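Local structure of acyl-CoA thioester hydrolase ybgC (Escherichia coli K-12, 3GRH) at residues 69-74 and 131-136; 120-125 and 175-180; 228-233 and 266-271; 283-288 and 312-317. The protein is a putative thioesterase of the pectinesterase family, an outer-membrane lipoprotein that neither binds pectin nor has pectinesterase activity. All blocks are in the same frame, centred on the assembly; numbering follows the deposited sequence.

Interaction 1: residues 69-74 and 131-136; sequences ITLPAQ and TLYGTG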
loop_
_atom_site.group_PDB
_atom_site.type_symbol
_atom_site.label_atom_id
_atom_site.label_comp_id
_atom_site.label_asym_id
_atom_site.label_seq_id
_atom_site.Cartn_x
_atom_site.Cartn_y
_atom_site.Cartn_z
ATOM N N ILE A 69 5.787 14.553 8.787
ATOM C CA ILE A 69 5.720 15.542 7.760
ATOM C C ILE A 69 5.523 16.907 8.341
ATOM O O ILE A 69 4.704 17.054 9.235
ATOM C CB ILE A 69 4.560 15.131 6.766
ATOM C CG1 ILE A 69 4.881 13.810 6.093
ATOM C CG2 ILE A 69 4.344 16.246 5.720
ATOM C CD1 ILE A 69 3.645 13.138 5.311
ATOM N N THR A 70 6.282 17.898 7.877
ATOM C CA THR A 70 6.244 19.253 8.411
ATOM C C THR A 70 5.958 20.194 7.297
ATOM O O THR A 70 6.655 20.142 6.306
ATOM C CB THR A 70 7.624 19.707 8.916
ATOM O OG1 THR A 70 8.133 18.758 9.848
ATOM C CG2 THR A 70 7.535 21.099 9.567
ATOM N N LEU A 71 4.926 20.994 7.408
ATOM C CA LEU A 71 4.628 21.866 6.280
ATOM C C LEU A 71 5.294 23.214 6.438
ATOM O O LEU A 71 5.421 23.718 7.543
ATOM C CB LEU A 71 3.135 22.039 6.196
ATOM C CG LEU A 71 2.372 20.734 5.917
ATOM C CD1 LEU A 71 0.914 21.197 5.692
ATOM C CD2 LEU A 71 2.918 19.817 4.758
ATOM N N PRO A 72 5.697 23.806 5.315
ATOM C CA PRO A 72 6.462 25.033 5.282
ATOM C C PRO A 72 5.525 26.178 5.457
ATOM O O PRO A 72 4.322 26.037 5.238
ATOM C CB PRO A 72 7.006 25.005 3.841
ATOM C CG PRO A 72 5.879 24.436 3.070
ATOM C CD PRO A 72 5.396 23.313 3.957
ATOM N N ALA A 73 6.056 27.352 5.775
ATOM C CA ALA A 73 5.199 28.504 5.899
ATOM C C ALA A 73 4.671 28.926 4.547
ATOM O O ALA A 73 3.536 29.413 4.432
ATOM C CB ALA A 73 5.953 29.617 6.597
ATOM N N GLN A 74 5.465 28.656 3.502
ATOM C CA GLN A 74 5.088 28.921 2.127
ATOM C C GLN A 74 5.383 27.735 1.219
ATOM O O GLN A 74 6.496 27.238 1.190
ATOM C CB GLN A 74 5.825 30.153 1.567
ATOM C CG GLN A 74 5.158 31.460 1.973
ATOM C CD GLN A 74 3.886 31.708 1.172
ATOM O OE1 GLN A 74 3.887 31.672 -0.070
ATOM N NE2 GLN A 74 2.784 31.925 1.877
ATOM N N THR A 131 6.987 16.687 -1.490
ATOM C CA THR A 131 5.818 16.626 -0.559
ATOM C C THR A 131 4.623 17.196 -1.234
ATOM O O THR A 131 4.648 18.302 -1.692
ATOM C CB THR A 131 6.099 17.359 0.727
ATOM O OG1 THR A 131 7.246 16.765 1.373
ATOM C CG2 THR A 131 4.894 17.289 1.666
ATOM N N LEU A 132 3.545 16.433 -1.322
ATOM C CA LEU A 132 2.288 16.898 -1.919
ATOM C C LEU A 132 1.220 16.830 -0.841
ATOM O O LEU A 132 1.048 15.780 -0.224
ATOM C CB LEU A 132 1.920 15.991 -3.093
ATOM C CG LEU A 132 0.676 16.319 -3.848
ATOM C CD1 LEU A 132 0.851 17.586 -4.656
ATOM C CD2 LEU A 132 0.316 15.146 -4.743
ATOM N N TYR A 133 0.525 17.931 -0.606
ATOM C CA TYR A 133 -0.420 17.983 0.466
ATOM C C TYR A 133 -1.624 18.786 0.116
ATOM O O TYR A 133 -1.517 19.786 -0.607
ATOM C CB TYR A 133 0.240 18.532 1.704
ATOM C CG TYR A 133 0.720 19.951 1.687
ATOM C CD1 TYR A 133 -0.029 20.990 2.229
ATOM C CD2 TYR A 133 1.975 20.258 1.163
ATOM C CE1 TYR A 133 0.452 22.249 2.212
ATOM C CE2 TYR A 133 2.421 21.523 1.114
ATOM C CZ TYR A 133 1.691 22.504 1.685
ATOM O OH TYR A 133 2.117 23.805 1.697
ATOM N N GLY A 134 -2.746 18.313 0.617
ATOM C CA GLY A 134 -3.994 19.043 0.472
ATOM C C GLY A 134 -4.158 20.095 1.481
ATOM O O GLY A 134 -3.684 19.945 2.632
ATOM N N THR A 135 -4.929 21.102 1.098
ATOM C CA THR A 135 -5.198 22.231 2.035
ATOM C C THR A 135 -6.664 22.354 2.428
ATOM O O THR A 135 -7.079 23.380 3.053
ATOM C CB THR A 135 -4.647 23.514 1.485
ATOM O OG1 THR A 135 -5.415 23.900 0.351
ATOM C CG2 THR A 135 -3.161 23.403 1.166
ATOM N N GLY A 136 -7.426 21.302 2.197
ATOM C CA GLY A 136 -8.818 21.241 2.627
ATOM C C GLY A 136 -8.938 20.954 4.128
ATOM O O GLY A 136 -7.928 20.555 4.772
#

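Interaction 2: residues 120-125 and 175-180; sequences TVYVPA and YMYDSC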
loop_
_atom_site.group_PDB
_atom_site.type_symbol
_atom_site.label_atom_id
_atom_site.label_comp_id
_atom_site.label_asym_id
_atom_site.label_seq_id
_atom_site.Cartn_x
_atom_site.Cartn_y
_atom_site.Cartn_z
ATOM N N THR A 120 -3.771 11.219 -14.225
ATOM C CA THR A 120 -2.673 10.596 -13.562
ATOM C C THR A 120 -1.727 11.603 -12.941
ATOM O O THR A 120 -1.598 12.740 -13.420
ATOM C CB THR A 120 -1.902 9.711 -14.548
ATOM O OG1 THR A 120 -1.544 10.486 -15.688
ATOM C CG2 THR A 120 -2.669 8.445 -14.950
ATOM N N VAL A 121 -0.948 11.140 -11.942
ATOM C CA VAL A 121 0.156 11.957 -11.379
ATOM C C VAL A 121 1.283 10.941 -11.295
ATOM O O VAL A 121 1.210 9.957 -10.554
ATOM C CB VAL A 121 -0.163 12.460 -10.004
ATOM C CG1 VAL A 121 1.038 13.180 -9.406
ATOM C CG2 VAL A 121 -1.373 13.384 -10.006
ATOM N N TYR A 122 2.333 11.189 -12.042
ATOM C CA TYR A 122 3.539 10.347 -12.031
ATOM C C TYR A 122 4.661 11.181 -11.432
ATOM O O TYR A 122 4.963 12.300 -11.891
ATOM C CB TYR A 122 3.911 9.983 -13.425
ATOM C CG TYR A 122 3.074 8.936 -14.133
ATOM C CD1 TYR A 122 1.957 8.339 -13.528
ATOM C CD2 TYR A 122 3.345 8.639 -15.433
ATOM C CE1 TYR A 122 1.178 7.438 -14.196
ATOM C CE2 TYR A 122 2.555 7.760 -16.093
ATOM C CZ TYR A 122 1.532 7.144 -15.465
ATOM O OH TYR A 122 0.747 6.198 -16.169
ATOM N N VAL A 123 5.249 10.659 -10.353
ATOM C CA VAL A 123 6.319 11.401 -9.636
ATOM C C VAL A 123 7.583 10.603 -9.853
ATOM O O VAL A 123 7.720 9.512 -9.342
ATOM C CB VAL A 123 6.062 11.548 -8.134
ATOM C CG1 VAL A 123 7.066 12.527 -7.499
ATOM C CG2 VAL A 123 4.653 12.135 -7.887
ATOM N N PRO A 124 8.516 11.121 -10.615
ATOM C CA PRO A 124 9.710 10.337 -10.950
ATOM C C PRO A 124 10.743 10.303 -9.878
ATOM O O PRO A 124 10.702 11.041 -8.891
ATOM C CB PRO A 124 10.221 11.065 -12.212
ATOM C CG PRO A 124 9.808 12.411 -11.998
ATOM C CD PRO A 124 8.473 12.359 -11.420
ATOM N N ALA A 125 11.626 9.328 -10.020
ATOM C CA ALA A 125 12.838 9.318 -9.212
ATOM C C ALA A 125 13.589 10.634 -9.463
ATOM O O ALA A 125 13.650 11.152 -10.584
ATOM C CB ALA A 125 13.678 8.098 -9.557
ATOM N N TYR A 175 9.939 8.489 -18.818
ATOM C CA TYR A 175 10.393 7.114 -18.757
ATOM C C TYR A 175 9.295 6.215 -18.180
ATOM O O TYR A 175 9.192 5.026 -18.534
ATOM C CB TYR A 175 11.702 7.013 -18.002
ATOM C CG TYR A 175 11.596 7.085 -16.516
ATOM C CD1 TYR A 175 11.505 5.932 -15.760
ATOM C CD2 TYR A 175 11.702 8.294 -15.860
ATOM C CE1 TYR A 175 11.364 6.003 -14.391
ATOM C CE2 TYR A 175 11.623 8.381 -14.457
ATOM C CZ TYR A 175 11.465 7.235 -13.717
ATOM O OH TYR A 175 11.367 7.338 -12.351
ATOM N N MET A 176 8.520 6.767 -17.241
ATOM C CA MET A 176 7.390 6.050 -16.587
ATOM C C MET A 176 6.266 5.787 -17.598
ATOM O O MET A 176 5.843 4.641 -17.823
ATOM C CB MET A 176 6.878 6.858 -15.402
ATOM C CG MET A 176 7.900 6.913 -14.297
ATOM S SD MET A 176 7.567 8.042 -12.937
ATOM C CE MET A 176 6.291 7.134 -12.079
ATOM N N TYR A 177 5.823 6.843 -18.272
ATOM C CA TYR A 177 4.779 6.745 -19.251
ATOM C C TYR A 177 5.194 5.828 -20.354
ATOM O O TYR A 177 4.403 4.987 -20.765
ATOM C CB TYR A 177 4.460 8.102 -19.791
ATOM C CG TYR A 177 3.424 8.064 -20.862
ATOM C CD1 TYR A 177 2.075 7.894 -20.507
ATOM C CD2 TYR A 177 3.763 8.120 -22.188
ATOM C CE1 TYR A 177 1.108 7.811 -21.471
ATOM C CE2 TYR A 177 2.810 8.063 -23.137
ATOM C CZ TYR A 177 1.482 7.923 -22.777
ATOM O OH TYR A 177 0.558 7.844 -23.851
ATOM N N ASP A 178 6.421 5.977 -20.833
ATOM C CA ASP A 178 6.901 5.202 -22.009
ATOM C C ASP A 178 6.990 3.714 -21.729
ATOM O O ASP A 178 6.727 2.901 -22.591
ATOM C CB ASP A 178 8.257 5.717 -22.425
ATOM C CG ASP A 178 8.671 5.295 -23.798
ATOM O OD1 ASP A 178 7.826 5.131 -24.706
ATOM O OD2 ASP A 178 9.901 5.159 -23.929
ATOM N N SER A 179 7.306 3.340 -20.508
ATOM C CA SER A 179 7.330 1.913 -20.140
ATOM C C SER A 179 5.982 1.221 -20.265
ATOM O O SER A 179 5.892 -0.012 -20.473
ATOM C CB SER A 179 7.888 1.698 -18.714
ATOM O OG SER A 179 7.014 2.162 -17.686
ATOM N N CYS A 180 4.923 1.992 -20.187
ATOM C CA CYS A 180 3.584 1.451 -20.318
ATOM C C CYS A 180 3.071 1.585 -21.759
ATOM O O CYS A 180 2.388 0.711 -22.277
ATOM C CB CYS A 180 2.680 2.238 -19.430
ATOM S SG CYS A 180 3.126 2.149 -17.657
#

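Interaction 3: residues 228-233 and 266-271; sequences LRTDGD and PRTLVT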
loop_
_atom_site.group_PDB
_atom_site.type_symbol
_atom_site.label_atom_id
_atom_site.label_comp_id
_atom_site.label_asym_id
_atom_site.label_seq_id
_atom_site.Cartn_x
_atom_site.Cartn_y
_atom_site.Cartn_z
ATOM N N LEU A 228 -3.005 4.101 -5.818
ATOM C CA LEU A 228 -1.664 4.646 -5.478
ATOM C C LEU A 228 -0.684 3.509 -5.636
ATOM O O LEU A 228 -0.809 2.517 -4.989
ATOM C CB LEU A 228 -1.648 5.113 -4.056
ATOM C CG LEU A 228 -0.315 5.646 -3.585
ATOM C CD1 LEU A 228 0.342 6.714 -4.419
ATOM C CD2 LEU A 228 -0.582 6.180 -2.151
ATOM N N ARG A 229 0.365 3.743 -6.417
ATOM C CA ARG A 229 1.528 2.878 -6.496
ATOM C C ARG A 229 2.738 3.629 -6.036
ATOM O O ARG A 229 2.960 4.771 -6.471
ATOM C CB ARG A 229 1.738 2.459 -7.892
ATOM C CG ARG A 229 3.004 1.719 -8.129
ATOM C CD ARG A 229 3.184 1.126 -9.460
ATOM N NE ARG A 229 4.554 0.648 -9.681
ATOM C CZ ARG A 229 4.995 0.272 -10.874
ATOM N NH1 ARG A 229 4.183 0.243 -11.929
ATOM N NH2 ARG A 229 6.257 -0.032 -11.007
ATOM N N THR A 230 3.508 3.038 -5.138
ATOM C CA THR A 230 4.725 3.696 -4.682
ATOM C C THR A 230 5.880 2.712 -4.760
ATOM O O THR A 230 5.761 1.587 -4.338
ATOM C CB THR A 230 4.580 4.410 -3.334
ATOM O OG1 THR A 230 5.841 4.958 -2.928
ATOM C CG2 THR A 230 4.121 3.486 -2.257
ATOM N N ASP A 231 6.976 3.163 -5.371
ATOM C CA ASP A 231 8.199 2.322 -5.529
ATOM C C ASP A 231 9.402 2.930 -4.793
ATOM O O ASP A 231 10.462 2.266 -4.700
ATOM C CB ASP A 231 8.605 2.229 -7.034
ATOM C CG ASP A 231 7.524 1.751 -7.967
ATOM O OD1 ASP A 231 6.501 1.207 -7.486
ATOM O OD2 ASP A 231 7.708 1.966 -9.234
ATOM N N GLY A 232 9.268 4.147 -4.256
ATOM C CA GLY A 232 10.360 4.840 -3.606
ATOM C C GLY A 232 10.655 4.326 -2.206
ATOM O O GLY A 232 9.823 3.718 -1.548
ATOM N N ASP A 233 11.851 4.596 -1.741
ATOM C CA ASP A 233 12.224 4.320 -0.312
ATOM C C ASP A 233 11.959 5.546 0.483
ATOM O O ASP A 233 12.060 6.680 0.026
ATOM C CB ASP A 233 13.685 3.948 -0.229
ATOM C CG ASP A 233 14.158 3.428 1.115
ATOM O OD1 ASP A 233 13.445 2.715 1.835
ATOM O OD2 ASP A 233 15.406 3.690 1.422
ATOM N N PRO A 266 12.391 -1.191 -0.582
ATOM C CA PRO A 266 11.861 0.124 -0.220
ATOM C C PRO A 266 11.013 0.086 0.993
ATOM O O PRO A 266 10.297 -0.873 1.186
ATOM C CB PRO A 266 10.991 0.507 -1.369
ATOM C CG PRO A 266 10.695 -0.880 -1.994
ATOM C CD PRO A 266 11.862 -1.641 -1.860
ATOM N N ARG A 267 11.153 1.123 1.842
ATOM C CA ARG A 267 10.409 1.240 3.078
ATOM C C ARG A 267 9.388 2.397 3.004
ATOM O O ARG A 267 9.719 3.500 2.582
ATOM C CB ARG A 267 11.374 1.589 4.192
ATOM C CG ARG A 267 12.377 0.502 4.409
ATOM C CD ARG A 267 13.588 0.923 5.181
ATOM N NE ARG A 267 14.423 1.869 4.472
ATOM C CZ ARG A 267 15.572 2.354 4.926
ATOM N NH1 ARG A 267 16.028 1.986 6.092
ATOM N NH2 ARG A 267 16.263 3.214 4.178
ATOM N N THR A 268 8.182 2.073 3.427
ATOM C CA THR A 268 7.050 3.022 3.430
ATOM C C THR A 268 6.379 3.033 4.778
ATOM O O THR A 268 6.114 1.973 5.340
ATOM C CB THR A 268 6.036 2.587 2.305
ATOM O OG1 THR A 268 6.750 2.473 1.050
ATOM C CG2 THR A 268 4.913 3.546 2.135
ATOM N N LEU A 269 5.990 4.214 5.248
ATOM C CA LEU A 269 5.209 4.362 6.478
ATOM C C LEU A 269 3.879 4.994 6.122
ATOM O O LEU A 269 3.875 6.119 5.583
ATOM C CB LEU A 269 5.939 5.276 7.487
ATOM C CG LEU A 269 5.164 5.545 8.768
ATOM C CD1 LEU A 269 4.950 4.250 9.491
ATOM C CD2 LEU A 269 5.919 6.550 9.540
ATOM N N VAL A 270 2.783 4.332 6.442
ATOM C CA VAL A 270 1.418 4.870 6.190
ATOM C C VAL A 270 0.772 5.047 7.565
ATOM O O VAL A 270 0.695 4.088 8.351
ATOM C CB VAL A 270 0.582 3.870 5.378
ATOM C CG1 VAL A 270 -0.897 4.395 5.149
ATOM C CG2 VAL A 270 1.256 3.526 4.061
ATOM N N THR A 271 0.431 6.276 7.922
ATOM C CA THR A 271 -0.152 6.583 9.193
ATOM C C THR A 271 -1.489 7.321 9.074
ATOM O O THR A 271 -1.677 8.153 8.139
ATOM C CB THR A 271 0.784 7.470 10.030
ATOM O OG1 THR A 271 1.184 8.656 9.299
ATOM C CG2 THR A 271 2.076 6.674 10.405
HETATM O O HOH W 1 7.188 3.162 -1.488
#

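Interaction 4: residues 283-288 and 312-317; sequences SGRGAV and ATLSNI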
loop_
_atom_site.group_PDB
_atom_site.type_symbol
_atom_site.label_atom_id
_atom_site.label_comp_id
_atom_site.label_asym_id
_atom_site.label_seq_id
_atom_site.Cartn_x
_atom_site.Cartn_y
_atom_site.Cartn_z
ATOM N N SER A 283 -1.241 -4.566 -1.847
ATOM C CA SER A 283 -0.488 -5.572 -2.547
ATOM C C SER A 283 0.929 -5.162 -2.792
ATOM O O SER A 283 1.222 -3.961 -2.894
ATOM C CB SER A 283 -1.138 -5.722 -3.954
ATOM O OG SER A 283 -2.487 -6.185 -3.955
ATOM N N GLY A 284 1.820 -6.132 -2.903
ATOM C CA GLY A 284 3.097 -5.898 -3.485
ATOM C C GLY A 284 4.291 -6.217 -2.699
ATOM O O GLY A 284 4.245 -6.944 -1.676
ATOM N N ARG A 285 5.413 -5.662 -3.163
ATOM C CA ARG A 285 6.743 -6.012 -2.628
ATOM C C ARG A 285 7.373 -4.767 -2.041
ATOM O O ARG A 285 7.565 -3.810 -2.734
ATOM C CB ARG A 285 7.618 -6.515 -3.768
ATOM C CG ARG A 285 8.971 -7.083 -3.348
ATOM C CD ARG A 285 9.607 -7.921 -4.414
ATOM N NE ARG A 285 8.914 -9.141 -4.620
ATOM C CZ ARG A 285 9.136 -9.931 -5.671
ATOM N NH1 ARG A 285 10.054 -9.635 -6.600
ATOM N NH2 ARG A 285 8.469 -11.036 -5.759
ATOM N N GLY A 286 7.755 -4.828 -0.782
ATOM C CA GLY A 286 8.311 -3.673 -0.090
ATOM C C GLY A 286 7.981 -3.873 1.372
ATOM O O GLY A 286 7.103 -4.664 1.728
ATOM N N ALA A 287 8.694 -3.151 2.229
ATOM C CA ALA A 287 8.467 -3.164 3.617
ATOM C C ALA A 287 7.557 -1.977 3.934
ATOM O O ALA A 287 7.971 -0.792 3.707
ATOM C CB ALA A 287 9.740 -2.977 4.304
ATOM N N VAL A 288 6.363 -2.247 4.418
ATOM C CA VAL A 288 5.377 -1.177 4.650
ATOM C C VAL A 288 4.872 -1.325 6.046
ATOM O O VAL A 288 4.453 -2.419 6.427
ATOM C CB VAL A 288 4.178 -1.227 3.693
ATOM C CG1 VAL A 288 3.352 0.083 3.866
ATOM C CG2 VAL A 288 4.687 -1.407 2.252
ATOM N N ALA A 312 3.804 -9.751 -1.704
ATOM C CA ALA A 312 4.629 -10.421 -2.682
ATOM C C ALA A 312 6.098 -10.491 -2.213
ATOM O O ALA A 312 7.049 -10.476 -3.011
ATOM C CB ALA A 312 4.547 -9.736 -4.056
ATOM N N THR A 313 6.308 -10.493 -0.922
ATOM C CA THR A 313 7.585 -10.431 -0.308
ATOM C C THR A 313 8.477 -11.614 -0.793
ATOM O O THR A 313 8.069 -12.799 -0.790
ATOM C CB THR A 313 7.410 -10.576 1.170
ATOM O OG1 THR A 313 6.251 -9.837 1.600
ATOM C CG2 THR A 313 8.710 -10.107 1.965
ATOM N N LEU A 314 9.739 -11.319 -1.086
ATOM C CA LEU A 314 10.659 -12.312 -1.541
ATOM C C LEU A 314 10.942 -13.265 -0.380
ATOM O O LEU A 314 10.994 -12.867 0.760
ATOM C CB LEU A 314 11.982 -11.667 -1.975
ATOM C CG LEU A 314 11.822 -10.916 -3.266
ATOM C CD1 LEU A 314 13.018 -9.973 -3.462
ATOM C CD2 LEU A 314 11.657 -11.884 -4.400
ATOM N N SER A 315 11.154 -14.541 -0.694
ATOM C CA SER A 315 11.248 -15.538 0.393
ATOM C C SER A 315 12.504 -15.403 1.228
ATOM O O SER A 315 12.508 -15.838 2.394
ATOM C CB SER A 315 11.232 -16.968 -0.142
ATOM O OG SER A 315 10.019 -17.313 -0.779
ATOM N N ASN A 316 13.559 -14.755 0.708
ATOM C CA ASN A 316 14.773 -14.469 1.447
ATOM C C ASN A 316 14.740 -13.201 2.286
ATOM O O ASN A 316 15.700 -12.887 3.012
ATOM C CB ASN A 316 15.995 -14.381 0.530
ATOM C CG ASN A 316 15.854 -13.297 -0.537
ATOM O OD1 ASN A 316 14.994 -13.408 -1.372
ATOM N ND2 ASN A 316 16.669 -12.214 -0.465
ATOM N N ILE A 317 13.679 -12.431 2.141
ATOM C CA ILE A 317 13.468 -11.117 2.813
ATOM C C ILE A 317 12.501 -11.336 3.944
ATOM O O ILE A 317 11.475 -12.013 3.800
ATOM C CB ILE A 317 12.944 -10.042 1.830
ATOM C CG1 ILE A 317 14.029 -9.793 0.782
ATOM C CG2 ILE A 317 12.399 -8.807 2.531
ATOM C CD1 ILE A 317 15.310 -9.146 1.329
HETATM O O HOH W 2 6.253 -7.276 0.774
#

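Interaction 1: residues 69-74 and 131-136
Leu71 lays its forked end over one face of the Tyr133 ring. Its CD2 methyl sits above the middle of the ring, with CD2 of Leu71 3.8 Å from the ring centroid of Tyr133 and only 14° off the normal, a textbook CH-pi contact. The other branch leans over the rim, where CD1 of Leu71 comes within 3.6 Å of CD1 of Tyr133 and lies almost as near CE1. A branched aliphatic residue suits this place because its two methyls can spread across the flat surface together. The tyrosine reaches out to meet it from a chi1 of 65°, which sets CG between the backbone N and the carbonyl carbon. At the far end of the ring, CD of Pro72 stands 4.0 Å from OH of Tyr133, so the proline borders the phenol without bonding to it. The second point of touch is lighter: CG2 of Ile69 meets CG2 of Thr131 at 4.2 Å. The methyl of this threonine serves the apolar contact, while its hydroxyl OG1 is hydrogen-bonded to Gln204 and Arg107.

Residues 69-74 form an irregular, extended stretch leading toward strand 77-79, and they lie across the outside of the right-handed parallel beta-helix. Strand 130-134 belongs to one wall of that helix, flanked by strands 108-112 and 204-206. Thr131 and Tyr133 face the covering chain, whereas Leu132 between them points the other way and packs on Ile110, Val112 and Leu205. Ile69 extends the cover onto Gln204 and Gln206, and onto Gln236 and Asn238 of strand 235-238.

Interaction 2: residues 120-125 and 175-180
Tyr122 is the first residue of segment 120-125 to meet the helix, sliding past Met176 in the opposite direction: its CB lies 3.9 Å from CE of Met176. Further out, its ring offers CE2 to the backbone of Tyr177, 4.0 Å from CA of that residue, which lies at the ring edge. Val123 points its side chain away and contributes only its carbonyl O, near the methionine sulfur. At Pro124 the CA sits 3.7 Å from SD of Met176, whose chain runs across to the strand and bends at chi3 (75°), turning CE toward Tyr122; a long, unbranched thioether can reach both residues. CB of Pro124 also touches CE2 of Tyr175 at 3.8 Å. Ala125 closes the run with a nearly straight hydrogen bond (167°), its N giving to OH of Tyr175 at 3.1 Å. The same phenol oxygen is bonded to Gln199, so it is held from two residues.

Helix 174-181 thus packs against the pectinesterase-type parallel beta-helix, to which strand 115-123 belongs; the axes of residues 121-123 and 175-180 are 9.6 Å apart at 117°. Tyr122 stacks on Tyr167 and meets Trp197 of strand 196-198 edge-to-face, Pro124 rests on helix 92-100, and a disulfide ties Cys180 to Cys192.

Interaction 3: residues 228-233 and 266-271
The parallel beta-helix characteristic of the pectinesterase family turns a corner after strand 228-230, and there Asp233 forms a two-pronged salt bridge with Arg267, at the start of strand 267-271. The guanidinium presents its NE side: NE of Arg267 gives to OD1 of Asp233 at 2.9 Å along an almost straight line (177°), and NH2 of Arg267 gives to OD2 of Asp233, also at 2.9 Å. Both bonds come to the syn side of the carboxylate, and the two flat groups are only 11° from coplanar. A bend at chi3 (-67°) brings NE round to the side of its own backbone N, and one oxygen, OD1 of Asp233, receives both, the backbone N of Arg267 at 2.8 Å through its anti lone pair. Beside this, CB of Pro266 packs 3.4 Å from O of Gly232.

Deeper in, one water joins three groups. It donates to O of Gly232 and is bonded to OG1 of Thr230 and OG1 of Thr268, each oxygen 2.7 Å from it, so two threonines whose hydroxyls can give or accept suit the place.

NH1 of Arg267 has a further partner in the carbonyl of Phe54. With three N-H groups directed at one carboxylate, Asp233 is probably kept ionised, and bonds to both of its oxygens fix the rotation of the carboxylate; the water, meanwhile, links three oxygens that stand too far apart to bond one another directly.

Interaction 4: residues 283-288 and 312-317
The carbonyl O of Ala312 is gripped by two nitrogens of Arg285, NE at 2.8 Å and NH2 at 3.1 Å. Both bonds lie in the guanidinium plane, the first straighter (160°) than the second (139°). This side-on hold fastens the connection after strand 307-311 to the turn between strands 283-284 and 287-291 in the pectinesterase-type parallel beta-helix. Arg285 starts with CG anti to the backbone N (chi1 -173°) and then bends at chi3, which swings its end to the carbonyl. Leu314 crosses it at about a right angle and lays CD2 over the centre of one guanidinium face, 3.4 Å from CZ of Arg285. Arginine suits the place because its flat end bonds through its edge while a hydrocarbon covers its face; NH2 also forms a salt bridge with Asp345, and NH1 bonds to the carbonyl of Glu261.

The backbone adds a reciprocal link, N of Ala312 giving to O of Gly284 at 2.8 Å, and the small CB of Ala312 fits beside that carbonyl. Gly284 and Gly286 adopt positive phi angles, at which a CB would run into the preceding carbonyl O; glycine is therefore required at both.

A water completes the seam. It accepts from N of Gly286 at 3.3 Å and lies 2.7 Å from OG1 of Thr313, a hydroxyl that is also hydrogen-bonded to N of Gln351.

Interactions 3 and 4 are joined directly: strands 267-271 and 287-291 are neighbours, with probable hydrogen bonds from Thr268 N to Ala287 O (2.9 Å) and from Ala287 N to Pro266 O (3.0 Å), and the centres of the two interactions lie about 12 Å apart. Interaction 4 lies nearest the probable active site: Gly284 is about 9 Å from the side chain of Asp280, the predicted nucleophile, and the side chain of Ala312 about 10 Å from that of Arg340, which by analogy with relatives probably binds substrate. Interactions 1 and 2 alternate along the chain, using successive strands 115-123 and 130-134. Interactions 1 and 4 lie on opposite sides of the chain's centre, their own centres about 30 Å apart.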